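Local coordinates for secreted protein (Streptomyces lividans TK24, PDB 5LXZ) that probably works as a secreted copper-radical oxidase of the galactose oxidase type, with a mononuclear copper site on a seven-bladed propeller, at residues V39-G44 against R471-G476; D432-Q437 against S477-A482; P454-N459 against K491-I496. The protein carries 1 engineered substitution. All coordinates share one frame; numbering follows the deposited sequence. Where two conformers were deposited one is given.

Interaction 1 (V39-G44 against R471-G476); sequences VLMVAG and RLMFFG. With PO4 (phosphate ion), chain G.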
loop_
_atom_site.group_PDB
_atom_site.type_symbol
_atom_site.label_atom_id
_atom_site.label_comp_id
_atom_site.label_asym_id
_atom_site.label_seq_id
_atom_site.Cartn_x
_atom_site.Cartn_y
_atom_site.Cartn_z
ATOM N N VAL A 39 -1.999 -16.210 8.270
ATOM C CA VAL A 39 -1.516 -15.056 7.515
ATOM C C VAL A 39 -1.070 -15.492 6.150
ATOM O O VAL A 39 -0.225 -16.393 6.019
ATOM C CB VAL A 39 -0.367 -14.366 8.242
ATOM C CG1 VAL A 39 0.138 -13.164 7.470
ATOM C CG2 VAL A 39 -0.779 -13.967 9.656
ATOM N N LEU A 40 -1.624 -14.843 5.130
ATOM C CA LEU A 40 -1.201 -15.015 3.752
ATOM C C LEU A 40 -0.002 -14.099 3.519
ATOM O O LEU A 40 -0.071 -12.902 3.814
ATOM C CB LEU A 40 -2.329 -14.641 2.813
ATOM C CG LEU A 40 -2.001 -14.769 1.329
ATOM C CD1 LEU A 40 -1.902 -16.223 0.955
ATOM C CD2 LEU A 40 -3.027 -13.988 0.493
ATOM N N MET A 41 1.101 -14.651 3.038
ATOM C CA MET A 41 2.321 -13.902 2.784
ATOM C C MET A 41 2.672 -14.061 1.317
ATOM O O MET A 41 2.983 -15.184 0.860
ATOM C CB MET A 41 3.433 -14.435 3.683
ATOM C CG MET A 41 3.065 -14.331 5.160
ATOM S SD MET A 41 4.218 -15.154 6.265
ATOM C CE MET A 41 5.515 -13.921 6.198
ATOM N N VAL A 42 2.653 -12.972 0.568
ATOM C CA VAL A 42 2.800 -13.034 -0.871
ATOM C C VAL A 42 4.108 -12.381 -1.290
ATOM O O VAL A 42 4.393 -11.237 -0.953
ATOM C CB VAL A 42 1.633 -12.369 -1.620
ATOM C CG1 VAL A 42 1.769 -12.585 -3.111
ATOM C CG2 VAL A 42 0.297 -12.890 -1.128
ATOM N N ALA A 43 4.912 -13.168 -1.990
ATOM C CA ALA A 43 6.111 -12.685 -2.592
ATOM C C ALA A 43 5.964 -12.464 -4.079
ATOM O O ALA A 43 6.573 -11.562 -4.612
ATOM C CB ALA A 43 7.240 -13.686 -2.344
ATOM N N GLY A 44 5.201 -13.304 -4.769
ATOM C CA GLY A 44 5.312 -13.324 -6.222
ATOM C C GLY A 44 6.753 -13.672 -6.563
ATOM O O GLY A 44 7.337 -14.544 -5.911
ATOM N N ARG A 471 -0.530 -9.730 19.363
ATOM C CA ARG A 471 0.826 -9.440 18.919
ATOM C C ARG A 471 0.770 -9.070 17.462
ATOM O O ARG A 471 -0.268 -9.193 16.821
ATOM C CB ARG A 471 1.733 -10.632 19.116
ATOM C CG ARG A 471 1.868 -11.022 20.587
ATOM C CD ARG A 471 2.801 -12.212 20.791
ATOM N NE ARG A 471 2.966 -12.490 22.211
ATOM C CZ ARG A 471 2.097 -13.176 22.961
ATOM N NH1 ARG A 471 0.986 -13.687 22.447
ATOM N NH2 ARG A 471 2.322 -13.314 24.256
ATOM N N LEU A 472 1.895 -8.591 16.962
ATOM C CA LEU A 472 1.979 -8.089 15.580
ATOM C C LEU A 472 3.138 -8.705 14.852
ATOM O O LEU A 472 4.232 -8.870 15.404
ATOM C CB LEU A 472 2.100 -6.593 15.575
ATOM C CG LEU A 472 0.871 -5.905 16.154
ATOM C CD1 LEU A 472 1.134 -5.422 17.591
ATOM C CD2 LEU A 472 0.404 -4.751 15.294
ATOM N N MET A 473 2.919 -9.016 13.577
ATOM C CA MET A 473 3.964 -9.561 12.729
ATOM C C MET A 473 4.446 -8.470 11.794
ATOM O O MET A 473 3.636 -7.732 11.219
ATOM C CB MET A 473 3.452 -10.751 11.934
ATOM C CG MET A 473 4.498 -11.442 11.110
ATOM S SD MET A 473 4.758 -10.759 9.473
ATOM C CE MET A 473 3.288 -11.388 8.662
ATOM N N PHE A 474 5.762 -8.396 11.633
ATOM C CA PHE A 474 6.423 -7.463 10.746
ATOM C C PHE A 474 7.213 -8.234 9.718
ATOM O O PHE A 474 7.844 -9.251 10.008
ATOM C CB PHE A 474 7.353 -6.556 11.550
ATOM C CG PHE A 474 6.633 -5.454 12.270
ATOM C CD1 PHE A 474 5.851 -5.733 13.410
ATOM C CD2 PHE A 474 6.726 -4.126 11.848
ATOM C CE1 PHE A 474 5.159 -4.719 14.089
ATOM C CE2 PHE A 474 6.060 -3.132 12.544
ATOM C CZ PHE A 474 5.255 -3.412 13.633
ATOM N N PHE A 475 7.171 -7.775 8.458
ATOM C CA PHE A 475 7.817 -8.488 7.367
ATOM C C PHE A 475 8.478 -7.550 6.390
ATOM O O PHE A 475 8.196 -6.354 6.354
ATOM C CB PHE A 475 6.788 -9.340 6.598
ATOM C CG PHE A 475 5.741 -8.522 5.910
ATOM C CD1 PHE A 475 5.942 -8.059 4.601
ATOM C CD2 PHE A 475 4.551 -8.200 6.540
ATOM C CE1 PHE A 475 4.986 -7.289 3.948
ATOM C CE2 PHE A 475 3.596 -7.426 5.883
ATOM C CZ PHE A 475 3.827 -6.976 4.592
ATOM N N GLY A 476 9.320 -8.116 5.539
ATOM C CA GLY A 476 9.858 -7.443 4.399
ATOM C C GLY A 476 11.076 -6.612 4.657
ATOM O O GLY A 476 11.705 -6.749 5.710
HETATM P P PO4 G . -0.671 -15.172 25.453
HETATM O O1 PO4 G . -0.754 -16.667 25.680
HETATM O O2 PO4 G . -0.905 -14.955 23.946
HETATM O O3 PO4 G . -1.697 -14.443 26.294
HETATM O O4 PO4 G . 0.662 -14.634 25.903
#
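The CA atoms of Val39 and Met473 lie 9.3 Å apart, those of Met41 and Phe475 9.0 Å. The two strands, 39-44 and 472-476, run in roughly the same direction. They are too far apart to pair through their backbones, so apolar side chains bridge the gap. The S-methyl of Met473 does the work: its CE lies 3.8 Å from CG1 of Val39. The two side chains cross at a slant, methyl against methyl. Met41 comes from the same strand as Val39 and reaches its own CE to within 4.2 Å of CE of Met473, tip to tip. Met473 has CG anti to the backbone N (chi1 -175°), and two further bends, at chi2 and chi3, turn its methyl onto both partners. Met41 also bends at its last torsion, which brings its end closer than its CB direction would suggest. The fold is a seven-bladed beta-propeller, and the contact joins two adjacent blades face to face. Strand 39-44 is the middle strand of its sheet. Strand 472-476 belongs to the blade that also takes in the N-terminal strand 14-18. Trp62 and Ile496 touch both methionines and help bury them. At its far end strand 39-44 carries a classic beta bulge, where Ala43 and Gly44 both face Asp58. Arg471, just before the other strand, lies away from this apolar patch. In one of its two conformers Arg471 holds a phosphate, probably from the crystallisation liquor, at the edge of its guanidinium. NH1 of Arg471 donates to O2 of the phosphate at 2.7 Å, and NH2 of Arg471 donates to O4 of the phosphate, also at 2.7 Å. Both bonds are nearly straight, and the phosphorus sits in the guanidinium plane. Arg509 binds the same ion, while Asp469 and Thr500 hold Arg471.

Interaction 2 (D432-Q437 against S477-A482); sequences DSNILQ and SDSLYA
Asp432 and Ala482 meet mainly through water. Asp432 has two conformers, and the water links told here hold for one of them. From CB, its side chain turns with CG anti to the carbonyl carbon (chi1 -82°), which carries the carboxylate toward segment 477-482. OD1 of Asp432 comes no nearer than 4.0 Å to O of Ala482. Both are acceptors, so a donor must stand between the two segments. Water 2 does so plainly, donating to OD2 of Asp432 at 2.5 Å and to O of Ala482 at 2.7 Å. Water 1 lies between OD1 of Asp432 and O of Tyr481, 2.6 Å from each. A second water link lies deeper, at Asn434. ND2 of Asn434 donates to water 3 at 3.0 Å. The same water is 2.7 Å from OG of Ser477 and 2.9 Å from OG of Ser479. The other end of this amide, OD1 of Asn434, accepts from ND2 of Asn459, which also bonds to OG of Ser479. Asn459 N bonds to OG of Ser477 as well, so Asn459 is the direct polar bridge here. Segment 432-437 is a loop within a kelch motif, and segment 477-482 is a loop of the next blade. In the latter, Asp478 bonds to ND1 of His461, a copper ligand, and so acts as a second-shell residue. The surface end of the contact pairs a carboxylate with carbonyl oxygens, groups that would probably repel each other without the waters. That end is probably held by solvent, while Asn459 ties the inner end directly.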
loop_
_atom_site.group_PDB
_atom_site.type_symbol
_atom_site.label_atom_id
_atom_site.label_comp_id
_atom_site.label_asym_id
_atom_site.label_seq_id
_atom_site.Cartn_x
_atom_site.Cartn_y
_atom_site.Cartn_z
ATOM N N ASP A 432 22.495 3.214 4.742
ATOM C CA ASP A 432 22.105 2.409 5.914
ATOM C C ASP A 432 21.226 3.214 6.853
ATOM O O ASP A 432 21.476 3.355 8.068
ATOM C CB ASP A 432 23.347 1.819 6.628
ATOM C CG ASP A 432 23.858 0.560 5.957
ATOM O OD1 ASP A 432 23.371 0.178 4.861
ATOM O OD2 ASP A 432 24.784 -0.070 6.535
ATOM N N SER A 433 20.122 3.731 6.288
ATOM C CA SER A 433 19.272 4.672 6.985
ATOM C C SER A 433 18.000 4.099 7.626
ATOM O O SER A 433 17.133 4.863 8.014
ATOM C CB SER A 433 18.918 5.839 6.073
ATOM O OG SER A 433 18.180 5.386 4.946
ATOM N N ASN A 434 17.928 2.782 7.776
ATOM C CA ASN A 434 16.815 2.200 8.547
ATOM C C ASN A 434 16.760 2.795 9.942
ATOM O O ASN A 434 17.788 3.034 10.576
ATOM C CB ASN A 434 16.948 0.696 8.665
ATOM C CG ASN A 434 16.609 -0.029 7.405
ATOM O OD1 ASN A 434 15.843 0.469 6.585
ATOM N ND2 ASN A 434 17.134 -1.233 7.261
ATOM N N ILE A 435 15.555 3.100 10.382
ATOM C CA ILE A 435 15.284 3.698 11.683
ATOM C C ILE A 435 14.756 2.583 12.572
ATOM O O ILE A 435 13.606 2.158 12.417
ATOM C CB ILE A 435 14.287 4.843 11.574
ATOM C CG1 ILE A 435 14.837 5.933 10.662
ATOM C CG2 ILE A 435 13.967 5.406 12.949
ATOM C CD1 ILE A 435 13.765 6.919 10.191
ATOM N N LEU A 436 15.550 2.148 13.534
ATOM C CA LEU A 436 15.108 1.052 14.408
ATOM C C LEU A 436 14.466 1.673 15.661
ATOM O O LEU A 436 14.994 1.635 16.783
ATOM C CB LEU A 436 16.219 0.015 14.686
ATOM C CG LEU A 436 16.432 -1.018 13.559
ATOM C CD1 LEU A 436 16.930 -0.388 12.268
ATOM C CD2 LEU A 436 17.404 -2.125 13.945
ATOM N N GLN A 437 13.288 2.257 15.453
ATOM C CA GLN A 437 12.497 2.893 16.493
ATOM C C GLN A 437 11.056 2.522 16.326
ATOM O O GLN A 437 10.598 2.353 15.176
ATOM C CB GLN A 437 12.566 4.407 16.466
ATOM C CG GLN A 437 13.956 4.954 16.658
ATOM C CD GLN A 437 14.003 6.459 16.622
ATOM O OE1 GLN A 437 13.015 7.144 16.371
ATOM N NE2 GLN A 437 15.206 6.994 16.840
ATOM N N SER A 477 11.404 -5.805 3.645
ATOM C CA SER A 477 12.412 -4.740 3.570
ATOM C C SER A 477 13.397 -4.992 2.473
ATOM O O SER A 477 14.114 -6.010 2.472
ATOM C CB SER A 477 13.186 -4.496 4.860
ATOM O OG SER A 477 13.817 -3.232 4.713
ATOM N N ASP A 478 13.474 -4.047 1.552
ATOM C CA ASP A 478 14.178 -4.220 0.303
ATOM C C ASP A 478 15.125 -3.079 0.063
ATOM O O ASP A 478 14.926 -2.238 -0.810
ATOM C CB ASP A 478 13.095 -4.328 -0.786
ATOM C CG ASP A 478 13.554 -4.958 -2.078
ATOM O OD1 ASP A 478 14.762 -5.285 -2.250
ATOM O OD2 ASP A 478 12.675 -5.207 -2.940
ATOM N N SER A 479 16.202 -3.058 0.838
ATOM C CA SER A 479 17.200 -2.018 0.681
ATOM C C SER A 479 17.855 -2.048 -0.681
ATOM O O SER A 479 18.114 -3.138 -1.225
ATOM C CB SER A 479 18.303 -2.194 1.702
ATOM O OG SER A 479 17.860 -2.038 3.035
ATOM N N LEU A 480 18.150 -0.866 -1.202
ATOM C CA LEU A 480 18.804 -0.787 -2.518
ATOM C C LEU A 480 20.251 -1.236 -2.438
ATOM O O LEU A 480 20.734 -1.881 -3.360
ATOM C CB LEU A 480 18.703 0.614 -3.096
ATOM C CG LEU A 480 19.298 0.841 -4.499
ATOM C CD1 LEU A 480 18.704 -0.090 -5.518
ATOM C CD2 LEU A 480 19.085 2.285 -4.846
ATOM N N TYR A 481 20.878 -0.921 -1.319
ATOM C CA TYR A 481 22.291 -1.241 -1.138
ATOM C C TYR A 481 22.476 -2.037 0.144
ATOM O O TYR A 481 21.695 -1.931 1.085
ATOM C CB TYR A 481 23.084 0.030 -1.052
ATOM C CG TYR A 481 22.932 0.945 -2.216
ATOM C CD1 TYR A 481 23.517 0.641 -3.442
ATOM C CD2 TYR A 481 22.172 2.103 -2.117
ATOM C CE1 TYR A 481 23.388 1.486 -4.538
ATOM C CE2 TYR A 481 22.021 2.963 -3.203
ATOM C CZ TYR A 481 22.637 2.646 -4.411
ATOM O OH TYR A 481 22.515 3.478 -5.505
ATOM N N ALA A 482 23.561 -2.821 0.189
ATOM C CA ALA A 482 23.902 -3.632 1.361
ATOM C C ALA A 482 24.733 -2.886 2.402
ATOM O O ALA A 482 24.802 -3.303 3.557
ATOM C CB ALA A 482 24.620 -4.890 0.918
HETATM O O HOH W 1 21.746 -1.419 3.650
HETATM O O HOH W 2 25.403 -2.486 6.103
HETATM O O HOH W 3 16.511 -3.386 5.208
#

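Interaction 3 (P454-N459 against K491-I496); sequences PLVGRN and KFEQRI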
loop_
_atom_site.group_PDB
_atom_site.type_symbol
_atom_site.label_atom_id
_atom_site.label_comp_id
_atom_site.label_asym_id
_atom_site.label_seq_id
_atom_site.Cartn_x
_atom_site.Cartn_y
_atom_site.Cartn_z
ATOM N N PRO A 454 12.583 -2.062 17.330
ATOM C CA PRO A 454 12.635 -3.261 16.524
ATOM C C PRO A 454 14.035 -3.786 16.321
ATOM O O PRO A 454 15.011 -3.024 16.417
ATOM C CB PRO A 454 12.060 -2.818 15.155
ATOM C CG PRO A 454 11.984 -1.348 15.171
ATOM C CD PRO A 454 12.204 -0.844 16.581
ATOM N N LEU A 455 14.129 -5.075 16.036
ATOM C CA LEU A 455 15.421 -5.710 15.841
ATOM C C LEU A 455 15.906 -5.663 14.423
ATOM O O LEU A 455 17.102 -5.716 14.171
ATOM C CB LEU A 455 15.356 -7.170 16.292
ATOM C CG LEU A 455 14.910 -7.392 17.734
ATOM C CD1 LEU A 455 14.832 -8.873 18.071
ATOM C CD2 LEU A 455 15.763 -6.653 18.761
ATOM N N VAL A 456 14.969 -5.631 13.484
ATOM C CA VAL A 456 15.288 -5.695 12.080
ATOM C C VAL A 456 14.808 -4.395 11.420
ATOM O O VAL A 456 13.664 -3.982 11.629
ATOM C CB VAL A 456 14.546 -6.885 11.434
ATOM C CG1 VAL A 456 14.752 -6.950 9.918
ATOM C CG2 VAL A 456 15.003 -8.183 12.068
ATOM N N GLY A 457 15.646 -3.821 10.565
ATOM C CA GLY A 457 15.308 -2.641 9.801
ATOM C C GLY A 457 14.326 -2.953 8.697
ATOM O O GLY A 457 14.421 -3.978 8.039
ATOM N N ARG A 458 13.350 -2.063 8.516
ATOM C CA ARG A 458 12.268 -2.248 7.521
ATOM C C ARG A 458 12.048 -0.957 6.737
ATOM O O ARG A 458 11.619 0.033 7.311
ATOM C CB ARG A 458 10.977 -2.724 8.213
ATOM C CG ARG A 458 10.935 -4.266 8.408
ATOM C CD ARG A 458 9.686 -4.749 9.079
ATOM N NE ARG A 458 9.713 -4.390 10.473
ATOM C CZ ARG A 458 10.320 -5.099 11.414
ATOM N NH1 ARG A 458 10.250 -4.669 12.652
ATOM N NH2 ARG A 458 10.993 -6.219 11.121
ATOM N N ASN A 459 12.364 -0.965 5.439
ATOM C CA ASN A 459 12.179 0.200 4.573
ATOM C C ASN A 459 11.184 -0.176 3.485
ATOM O O ASN A 459 10.075 -0.600 3.835
ATOM C CB ASN A 459 13.508 0.896 4.164
ATOM C CG ASN A 459 14.441 0.043 3.304
ATOM O OD1 ASN A 459 14.246 -0.119 2.094
ATOM N ND2 ASN A 459 15.504 -0.488 3.932
ATOM N N LYS A 491 20.176 -6.971 -0.323
ATOM C CA LYS A 491 19.559 -8.286 -0.312
ATOM C C LYS A 491 18.253 -8.177 0.463
ATOM O O LYS A 491 18.233 -7.622 1.548
ATOM C CB LYS A 491 20.474 -9.315 0.361
ATOM C CG LYS A 491 21.802 -9.483 -0.375
ATOM C CD LYS A 491 22.604 -10.650 0.189
ATOM C CE LYS A 491 23.895 -10.871 -0.583
ATOM N NZ LYS A 491 24.746 -9.652 -0.568
ATOM N N PHE A 492 17.189 -8.719 -0.116
ATOM C CA PHE A 492 15.879 -8.654 0.510
ATOM C C PHE A 492 15.904 -9.295 1.902
ATOM O O PHE A 492 16.479 -10.352 2.097
ATOM C CB PHE A 492 14.855 -9.336 -0.405
ATOM C CG PHE A 492 13.446 -8.955 -0.101
ATOM C CD1 PHE A 492 12.770 -9.499 1.007
ATOM C CD2 PHE A 492 12.791 -8.035 -0.901
ATOM C CE1 PHE A 492 11.491 -9.103 1.319
ATOM C CE2 PHE A 492 11.483 -7.664 -0.597
ATOM C CZ PHE A 492 10.848 -8.188 0.515
ATOM N N GLU A 493 15.212 -8.657 2.847
ATOM C CA GLU A 493 15.119 -9.086 4.215
ATOM C C GLU A 493 14.070 -10.175 4.314
ATOM O O GLU A 493 12.883 -9.930 4.139
ATOM C CB GLU A 493 14.780 -7.893 5.104
ATOM C CG GLU A 493 14.562 -8.266 6.551
ATOM C CD GLU A 493 15.848 -8.837 7.130
ATOM O OE1 GLU A 493 16.800 -8.046 7.395
ATOM O OE2 GLU A 493 15.881 -10.073 7.269
ATOM N N GLN A 494 14.501 -11.395 4.630
ATOM C CA GLN A 494 13.614 -12.544 4.728
ATOM C C GLN A 494 13.222 -12.884 6.144
ATOM O O GLN A 494 12.378 -13.737 6.368
ATOM C CB GLN A 494 14.233 -13.767 3.999
ATOM C CG GLN A 494 14.492 -13.508 2.526
ATOM C CD GLN A 494 14.831 -14.768 1.769
ATOM O OE1 GLN A 494 15.587 -15.609 2.291
ATOM N NE2 GLN A 494 14.316 -14.912 0.538
ATOM N N ARG A 495 13.764 -12.163 7.117
ATOM C CA ARG A 495 13.373 -12.413 8.479
ATOM C C ARG A 495 12.004 -11.774 8.768
ATOM O O ARG A 495 11.641 -10.742 8.180
ATOM C CB ARG A 495 14.408 -11.878 9.438
ATOM C CG ARG A 495 15.725 -12.637 9.368
ATOM C CD ARG A 495 16.771 -12.002 10.254
ATOM N NE ARG A 495 17.149 -10.706 9.750
ATOM C CZ ARG A 495 17.942 -9.855 10.376
ATOM N NH1 ARG A 495 18.416 -10.160 11.585
ATOM N NH2 ARG A 495 18.210 -8.681 9.832
ATOM N N ILE A 496 11.285 -12.380 9.708
ATOM C CA ILE A 496 10.001 -11.942 10.194
ATOM C C ILE A 496 10.205 -11.582 11.680
ATOM O O ILE A 496 10.999 -12.265 12.331
ATOM C CB ILE A 496 9.055 -13.152 10.001
ATOM C CG1 ILE A 496 8.954 -13.514 8.513
ATOM C CG2 ILE A 496 7.665 -12.888 10.541
ATOM C CD1 ILE A 496 8.380 -12.369 7.674
HETATM O O HOH W 4 16.571 -5.377 7.184
HETATM O O HOH W 5 11.260 -7.766 8.396
#
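Val456 pushes its two methyls into the angle between Glu493 and Arg495. CG1 of Val456 lies 3.4 Å from OE1 of Glu493. CG2 of Val456 sits over the centre of the Arg495 guanidinium, 3.8 Å from CZ of Arg495. The valine thus packs on one face of an ion pair. That pair is held side-on: NE of Arg495 donates to OE2 of Glu493 at 2.9 Å, and NH2 of Arg495 donates to OE1 of Glu493, also at 2.9 Å. Both bonds are close to straight and lie in the guanidinium plane, but they meet the carboxylate from about 40° above its own plane. In a third bond, of 3.0 Å, the backbone N of Arg495 meets the anti lone pair of OE2 of Glu493. A bend at chi2 of Glu493 (63°) folds its carboxylate back to these donors. An alanine in place of Glu493 would probably leave the Arg495 guanidinium without its charge partner and free to swing off Val456. Two waters tie the segments further. Water 4 donates to O of Gly457 at 2.7 Å and to OE1 of Glu493 at the same distance. In one conformer of Arg458, water 5 links its NH2 to O of Arg495. Farther out, Glu497 accepts from N of Leu455 and N of Val456 and forms a salt bridge with Arg458. The backbone of Glu493 is bonded to that of Ser477. Both segments are loops beside strands of the closing propeller blade, and 454-459 runs straight into the copper ligands Tyr460 and His461, consistent with the copper-bearing face of a galactose oxidase-like propeller.

Overall arrangement
The chain first adds strand 14-18 to the closing blade, then enters strand 39-44 of the next. It returns to that strand only after a full circuit of the propeller, when interaction 1 closes a span of more than 400 residues. Interactions 2 and 3 close much shorter loops. Segment 432-437 finds its partner just past strand 472-476. The loop 454-459 finds its own where the chain leads into strand 496-500. The three closures cross one another and none nests within another. Segment 471-476 continues directly into 477-482, so interactions 1 and 2 adjoin. Phe474 packs on Arg458 between interactions 1 and 3. Together they tie the closing blade to both of its neighbours.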